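Local atomic coordinates of fibrinogen-binding protein (Staphylococcus aureus subsp. aureus, PDB entry 4H6H), a protein that probably inhibits the complement system of the host as a staphylococcal complement inhibitor (SCIN-B), blunting innate immunity. Residues Phe14-Ile19 against Asn62-Met67; Asn41-Arg46 against Glu75-Glu80. All coordinates share one frame; numbering follows the deposited sequence.

Interaction 1 (Phe14-Ile19 against Asn62-Met67)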
loop_
_atom_site.group_PDB
_atom_site.type_symbol
_atom_site.label_atom_id
_atom_site.label_comp_id
_atom_site.label_asym_id
_atom_site.label_seq_id
_atom_site.Cartn_x
_atom_site.Cartn_y
_atom_site.Cartn_z
ATOM N N PHE A 14 -9.725 -12.411 13.654
ATOM C CA PHE A 14 -9.434 -11.023 14.038
ATOM C C PHE A 14 -8.322 -10.429 13.175
ATOM O O PHE A 14 -8.470 -9.346 12.624
ATOM C CB PHE A 14 -9.087 -10.912 15.531
ATOM C CG PHE A 14 -7.751 -10.225 15.825
ATOM C CD1 PHE A 14 -6.535 -10.914 15.665
ATOM C CD2 PHE A 14 -7.713 -8.915 16.312
ATOM C CE1 PHE A 14 -5.309 -10.308 15.947
ATOM C CE2 PHE A 14 -6.485 -8.295 16.604
ATOM C CZ PHE A 14 -5.280 -8.998 16.418
ATOM N N HIS A 15 -7.212 -11.148 13.062
ATOM C CA HIS A 15 -6.108 -10.725 12.222
ATOM C C HIS A 15 -6.612 -10.232 10.852
ATOM O O HIS A 15 -6.232 -9.153 10.410
ATOM C CB HIS A 15 -5.106 -11.876 12.042
ATOM C CG HIS A 15 -3.891 -11.796 12.921
ATOM N ND1 HIS A 15 -3.240 -12.916 13.394
ATOM C CD2 HIS A 15 -3.193 -10.730 13.386
ATOM C CE1 HIS A 15 -2.201 -12.545 14.120
ATOM N NE2 HIS A 15 -2.144 -11.228 14.125
ATOM N N ASP A 16 -7.457 -11.025 10.191
ATOM C CA ASP A 16 -7.994 -10.679 8.872
ATOM C C ASP A 16 -8.630 -9.296 8.888
ATOM O O ASP A 16 -8.296 -8.428 8.075
ATOM C CB ASP A 16 -9.039 -11.705 8.416
ATOM C CG ASP A 16 -8.442 -13.065 8.115
ATOM O OD1 ASP A 16 -7.232 -13.253 8.346
ATOM O OD2 ASP A 16 -9.187 -13.953 7.649
ATOM N N LYS A 17 -9.560 -9.092 9.807
ATOM C CA LYS A 17 -10.133 -7.757 9.963
ATOM C C LYS A 17 -9.044 -6.686 10.121
ATOM O O LYS A 17 -9.192 -5.565 9.628
ATOM C CB LYS A 17 -11.102 -7.713 11.150
ATOM C CG LYS A 17 -12.485 -8.285 10.858
ATOM C CD LYS A 17 -13.297 -7.336 9.962
ATOM C CE LYS A 17 -14.769 -7.750 9.831
ATOM N NZ LYS A 17 -14.995 -8.944 8.967
ATOM N N ARG A 18 -7.942 -7.051 10.775
ATOM C CA ARG A 18 -6.860 -6.111 11.085
ATOM C C ARG A 18 -6.036 -5.633 9.873
ATOM O O ARG A 18 -5.906 -4.430 9.677
ATOM C CB ARG A 18 -5.941 -6.654 12.195
ATOM C CG ARG A 18 -4.896 -5.646 12.687
ATOM C CD ARG A 18 -3.834 -6.268 13.597
ATOM N NE ARG A 18 -3.131 -7.384 12.966
ATOM C CZ ARG A 18 -2.036 -7.276 12.210
ATOM N NH1 ARG A 18 -1.490 -6.094 11.962
ATOM N NH2 ARG A 18 -1.469 -8.362 11.695
ATOM N N ILE A 19 -5.477 -6.539 9.066
ATOM C CA ILE A 19 -4.702 -6.064 7.923
ATOM C C ILE A 19 -5.608 -5.405 6.912
ATOM O O ILE A 19 -5.181 -4.468 6.244
ATOM C CB ILE A 19 -3.847 -7.142 7.209
ATOM C CG1 ILE A 19 -4.433 -8.524 7.426
ATOM C CG2 ILE A 19 -2.406 -7.081 7.663
ATOM C CD1 ILE A 19 -5.618 -8.818 6.532
ATOM N N ASN A 62 -9.287 -11.365 0.158
ATOM C CA ASN A 62 -9.381 -11.444 1.603
ATOM C C ASN A 62 -8.357 -12.435 2.184
ATOM O O ASN A 62 -8.581 -13.058 3.226
ATOM C CB ASN A 62 -10.811 -11.733 2.057
ATOM C CG ASN A 62 -11.025 -11.446 3.546
ATOM O OD1 ASN A 62 -10.330 -10.624 4.143
ATOM N ND2 ASN A 62 -11.989 -12.129 4.148
ATOM N N ASP A 63 -7.227 -12.570 1.494
ATOM C CA ASP A 63 -6.166 -13.474 1.920
ATOM C C ASP A 63 -5.183 -12.740 2.822
ATOM O O ASP A 63 -4.521 -11.803 2.381
ATOM C CB ASP A 63 -5.425 -14.025 0.701
ATOM C CG ASP A 63 -4.165 -14.788 1.070
ATOM O OD1 ASP A 63 -4.025 -15.214 2.242
ATOM O OD2 ASP A 63 -3.307 -14.968 0.181
ATOM N N PHE A 64 -5.071 -13.186 4.073
ATOM C CA PHE A 64 -4.229 -12.506 5.059
ATOM C C PHE A 64 -2.777 -12.281 4.620
ATOM O O PHE A 64 -2.181 -11.257 4.932
ATOM C CB PHE A 64 -4.261 -13.239 6.398
ATOM C CG PHE A 64 -3.402 -12.601 7.450
ATOM C CD1 PHE A 64 -2.033 -12.825 7.478
ATOM C CD2 PHE A 64 -3.960 -11.771 8.411
ATOM C CE1 PHE A 64 -1.248 -12.227 8.431
ATOM C CE2 PHE A 64 -3.173 -11.174 9.383
ATOM C CZ PHE A 64 -1.822 -11.398 9.389
ATOM N N VAL A 65 -2.202 -13.237 3.904
ATOM C CA VAL A 65 -0.810 -13.120 3.477
ATOM C C VAL A 65 -0.604 -12.074 2.380
ATOM O O VAL A 65 0.299 -11.234 2.457
ATOM C CB VAL A 65 -0.292 -14.471 3.001
ATOM C CG1 VAL A 65 1.100 -14.328 2.412
ATOM C CG2 VAL A 65 -0.316 -15.457 4.167
ATOM N N SER A 66 -1.448 -12.136 1.355
ATOM C CA SER A 66 -1.420 -11.162 0.266
ATOM C C SER A 66 -1.609 -9.746 0.794
ATOM O O SER A 66 -0.899 -8.820 0.415
ATOM C CB SER A 66 -2.513 -11.480 -0.744
ATOM O OG SER A 66 -2.203 -12.651 -1.473
ATOM N N MET A 67 -2.585 -9.585 1.667
ATOM C CA MET A 67 -2.818 -8.298 2.282
ATOM C C MET A 67 -1.599 -7.788 3.057
ATOM O O MET A 67 -1.261 -6.607 2.964
ATOM C CB MET A 67 -4.030 -8.380 3.193
ATOM C CG MET A 67 -5.320 -8.722 2.470
ATOM S SD MET A 67 -6.696 -8.272 3.522
ATOM C CE MET A 67 -8.092 -8.670 2.515
#
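The side chain of Phe64 is driven like a wedge into the side of helix 12-27, and its atoms meet a series of neighbours from CB outward. At its root, CB lies 3.6 Å from OD1 of Asp16, a carboxylate oxygen that also comes near CD2. CG is anti to the backbone N (chi1 179°), which carries the ring across toward helix 12-27. CD2 then packs on Ile19 CG1 at 3.4 Å, with the two side chains crossing at about a right angle. One bond further out, CE2 presses on His15 CB, also at 3.4 Å. CZ, at the tip, lies over one face of the His15 imidazole, whose opposite face has Phe14 CE1 offset toward its rim. The rings of His15 and Phe64 are neither stacked nor edge-to-face: their planes meet at 56°, with centroids 5.2 Å apart. NH2 of Arg18 approaches the edge of the phenyl ring, close to its plane, 3.8 Å from CZ, while NH1 is engaged by Glu22 in a salt bridge one turn along.

Beside this wedge, Ile19 CD1 meets the sulfur of Met67, SD. Met67 continues inward to Ala20 and Leu23 of helix 12-27 and to Ala58 and Leu59 of helix 42-61. The wedge rises from the first turn of helix 64-85, where Asp63 is the N-cap: its OD1 accepts from Val65 N and its OD2 from Ser66 OG, each reached from above the carboxylate plane. Seated among His15, Asp16, Arg18 and Ile19, residues i, i+1, i+3 and i+4, Phe64 acts as a knob in a hole, knobs-into-holes packing as in helical bundles.

Interaction 2 (Asn41-Arg46 against Glu75-Glu80)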
loop_
_atom_site.group_PDB
_atom_site.type_symbol
_atom_site.label_atom_id
_atom_site.label_comp_id
_atom_site.label_asym_id
_atom_site.label_seq_id
_atom_site.Cartn_x
_atom_site.Cartn_y
_atom_site.Cartn_z
ATOM N N ASN A 41 10.661 11.030 -11.131
ATOM C CA ASN A 41 10.810 10.006 -12.160
ATOM C C ASN A 41 9.707 9.012 -12.146
ATOM O O ASN A 41 9.200 8.710 -11.122
ATOM C CB ASN A 41 12.128 9.258 -11.957
ATOM C CG ASN A 41 12.207 7.973 -12.747
ATOM O OD1 ASN A 41 12.906 7.873 -13.737
ATOM N ND2 ASN A 41 11.496 6.996 -12.311
ATOM N N PRO A 42 9.332 8.477 -13.283
ATOM C CA PRO A 42 8.146 7.616 -13.281
ATOM C C PRO A 42 8.221 6.361 -12.423
ATOM O O PRO A 42 7.176 5.751 -12.167
ATOM C CB PRO A 42 8.004 7.210 -14.756
ATOM C CG PRO A 42 8.813 8.199 -15.514
ATOM C CD PRO A 42 9.948 8.555 -14.614
ATOM N N TYR A 43 9.418 5.944 -12.017
ATOM C CA TYR A 43 9.538 4.761 -11.150
ATOM C C TYR A 43 8.606 4.889 -9.944
ATOM O O TYR A 43 7.828 3.986 -9.628
ATOM C CB TYR A 43 10.978 4.578 -10.671
ATOM C CG TYR A 43 11.079 3.817 -9.376
ATOM C CD1 TYR A 43 11.140 2.436 -9.366
ATOM C CD2 TYR A 43 11.092 4.484 -8.158
ATOM C CE1 TYR A 43 11.225 1.732 -8.172
ATOM C CE2 TYR A 43 11.165 3.803 -6.980
ATOM C CZ TYR A 43 11.240 2.425 -6.985
ATOM O OH TYR A 43 11.325 1.751 -5.785
ATOM N N TYR A 44 8.688 6.034 -9.280
ATOM C CA TYR A 44 7.861 6.291 -8.126
ATOM C C TYR A 44 6.398 6.104 -8.426
ATOM O O TYR A 44 5.771 5.241 -7.843
ATOM C CB TYR A 44 8.169 7.665 -7.552
ATOM C CG TYR A 44 9.610 7.736 -7.140
ATOM C CD1 TYR A 44 10.042 7.102 -5.980
ATOM C CD2 TYR A 44 10.554 8.374 -7.919
ATOM C CE1 TYR A 44 11.369 7.138 -5.589
ATOM C CE2 TYR A 44 11.890 8.417 -7.529
ATOM C CZ TYR A 44 12.286 7.788 -6.362
ATOM O OH TYR A 44 13.598 7.804 -5.957
ATOM N N LYS A 45 5.847 6.889 -9.341
ATOM C CA LYS A 45 4.433 6.757 -9.690
ATOM C C LYS A 45 4.107 5.329 -10.130
ATOM O O LYS A 45 3.090 4.773 -9.748
ATOM C CB LYS A 45 4.047 7.757 -10.775
ATOM C CG LYS A 45 2.764 8.503 -10.482
ATOM C CD LYS A 45 2.621 9.727 -11.366
ATOM C CE LYS A 45 1.387 10.550 -11.019
ATOM N NZ LYS A 45 0.127 9.778 -11.206
ATOM N N ARG A 46 4.949 4.694 -10.910
ATOM C CA ARG A 46 4.627 3.354 -11.348
ATOM C C ARG A 46 4.560 2.336 -10.248
ATOM O O ARG A 46 3.674 1.524 -10.207
ATOM C CB ARG A 46 5.632 2.858 -12.340
ATOM C CG ARG A 46 5.381 1.419 -12.675
ATOM C CD ARG A 46 6.481 0.909 -13.549
ATOM N NE ARG A 46 5.989 0.045 -14.600
ATOM C CZ ARG A 46 6.381 0.141 -15.855
ATOM N NH1 ARG A 46 7.261 1.072 -16.191
ATOM N NH2 ARG A 46 5.894 -0.686 -16.764
ATOM N N GLU A 75 3.924 0.786 2.199
ATOM C CA GLU A 75 4.716 1.486 3.210
ATOM C C GLU A 75 6.131 1.766 2.739
ATOM O O GLU A 75 6.657 2.858 2.963
ATOM C CB GLU A 75 4.774 0.678 4.507
ATOM C CG GLU A 75 3.673 1.021 5.483
ATOM C CD GLU A 75 3.677 0.148 6.717
ATOM O OE1 GLU A 75 4.207 -0.984 6.661
ATOM O OE2 GLU A 75 3.135 0.600 7.746
ATOM N N LYS A 76 6.741 0.777 2.093
ATOM C CA LYS A 76 8.064 0.944 1.521
ATOM C C LYS A 76 8.114 2.116 0.519
ATOM O O LYS A 76 8.910 3.044 0.676
ATOM C CB LYS A 76 8.522 -0.357 0.868
ATOM C CG LYS A 76 9.922 -0.283 0.283
ATOM C CD LYS A 76 10.418 -1.652 -0.163
ATOM C CE LYS A 76 11.816 -1.570 -0.775
ATOM N NZ LYS A 76 11.796 -1.580 -2.272
ATOM N N ILE A 77 7.257 2.079 -0.500
ATOM C CA ILE A 77 7.264 3.118 -1.527
ATOM C C ILE A 77 6.911 4.493 -0.962
ATOM O O ILE A 77 7.521 5.493 -1.344
ATOM C CB ILE A 77 6.342 2.767 -2.730
ATOM C CG1 ILE A 77 6.545 3.762 -3.869
ATOM C CG2 ILE A 77 4.877 2.732 -2.316
ATOM C CD1 ILE A 77 7.954 3.784 -4.420
ATOM N N TYR A 78 5.944 4.544 -0.048
ATOM C CA TYR A 78 5.583 5.814 0.547
ATOM C C TYR A 78 6.787 6.385 1.242
ATOM O O TYR A 78 7.092 7.561 1.087
ATOM C CB TYR A 78 4.445 5.679 1.536
ATOM C CG TYR A 78 3.120 5.356 0.913
ATOM C CD1 TYR A 78 2.932 5.447 -0.443
ATOM C CD2 TYR A 78 2.056 4.961 1.687
ATOM C CE1 TYR A 78 1.707 5.146 -1.017
ATOM C CE2 TYR A 78 0.837 4.658 1.133
ATOM C CZ TYR A 78 0.665 4.750 -0.211
ATOM O OH TYR A 78 -0.554 4.433 -0.741
ATOM N N LYS A 79 7.481 5.542 2.005
ATOM C CA LYS A 79 8.673 5.968 2.717
ATOM C C LYS A 79 9.762 6.511 1.764
ATOM O O LYS A 79 10.428 7.498 2.066
ATOM C CB LYS A 79 9.206 4.802 3.533
ATOM C CG LYS A 79 10.164 5.189 4.638
ATOM C CD LYS A 79 10.766 3.951 5.303
ATOM C CE LYS A 79 11.724 4.333 6.437
ATOM N NZ LYS A 79 13.117 3.844 6.214
ATOM N N GLU A 80 9.937 5.862 0.612
ATOM C CA GLU A 80 10.934 6.280 -0.372
ATOM C C GLU A 80 10.574 7.638 -0.961
ATOM O O GLU A 80 11.443 8.476 -1.207
ATOM C CB GLU A 80 11.029 5.266 -1.514
ATOM C CG GLU A 80 11.651 3.920 -1.169
ATOM C CD GLU A 80 11.681 2.957 -2.362
ATOM O OE1 GLU A 80 11.873 3.413 -3.520
ATOM O OE2 GLU A 80 11.514 1.738 -2.134
#
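Tyr43 and Glu80 supply the polar link between the helices: the phenol OH donates to Glu80 OE1 over 2.9 Å, using the syn lone pair of that oxygen. The acceptor lies at the ring edge, near the ring plane, and ring and carboxylate are turned only 13° apart, so the two flat groups are nearly parallel in plane although the side chains cross at about a right angle. Beside this bond sits Ile77, whose CD1 lies 4.1 Å from Tyr43 CE2 and 4.2 Å from Tyr44 CD1, a single methyl serving both rings. Tyr43 and Ile77 slide past each other in opposite directions, which brings the methyl near the outer part of the phenol.

Several features set these groups in place. Tyr43 CD2 stands 3.5 Å above the centre of the Tyr44 ring, so one edge of the first tyrosine rests on a face of the second. On the other helix, Glu80 leaves with CG anti to the carbonyl carbon (chi1 -70°) and then runs extended, delivering its carboxylate to the phenol. Its second oxygen, OE2, forms a salt bridge with Lys76 NZ, 3.3 Å away and one turn earlier, whose hydrogen bond is weak. The lysine should favour the ionised carboxylate and probably strengthens it as an acceptor.

Helices 42-61 and 64-85 run roughly antiparallel here, their local axes 10.5 Å apart at closest approach. Ile77 extends the seam along helix 42-61 to Thr47, Ile48 and Asn51, and Tyr44 extends it along helix 64-85 to Ile81 and Ile84, also touching Ala37. Next to Ile77, Tyr78 serves other neighbours, stacking on Tyr33 of helix 30-36 and bonding through OH to Leu26 O at the end of helix 12-27.

From the N terminus the chain passes 14-19 on helix 12-27, then 41-46 at the start of helix 42-61. Only after that helix does 62-67 return to the first segment, closing the loop of interaction 1 over 43 residues. Helix 64-85 then continues to 75-80 and closes interaction 2 over 29 residues. The segments alternate, so the two loops cross and neither nests in the other. Helix 64-85 is common to both: its first turn is tied to helix 12-27, its later turns to helix 42-61. The contact centres lie about 23 Å apart on opposite sides of the chain's centre, with nearest atoms about 9 Å apart.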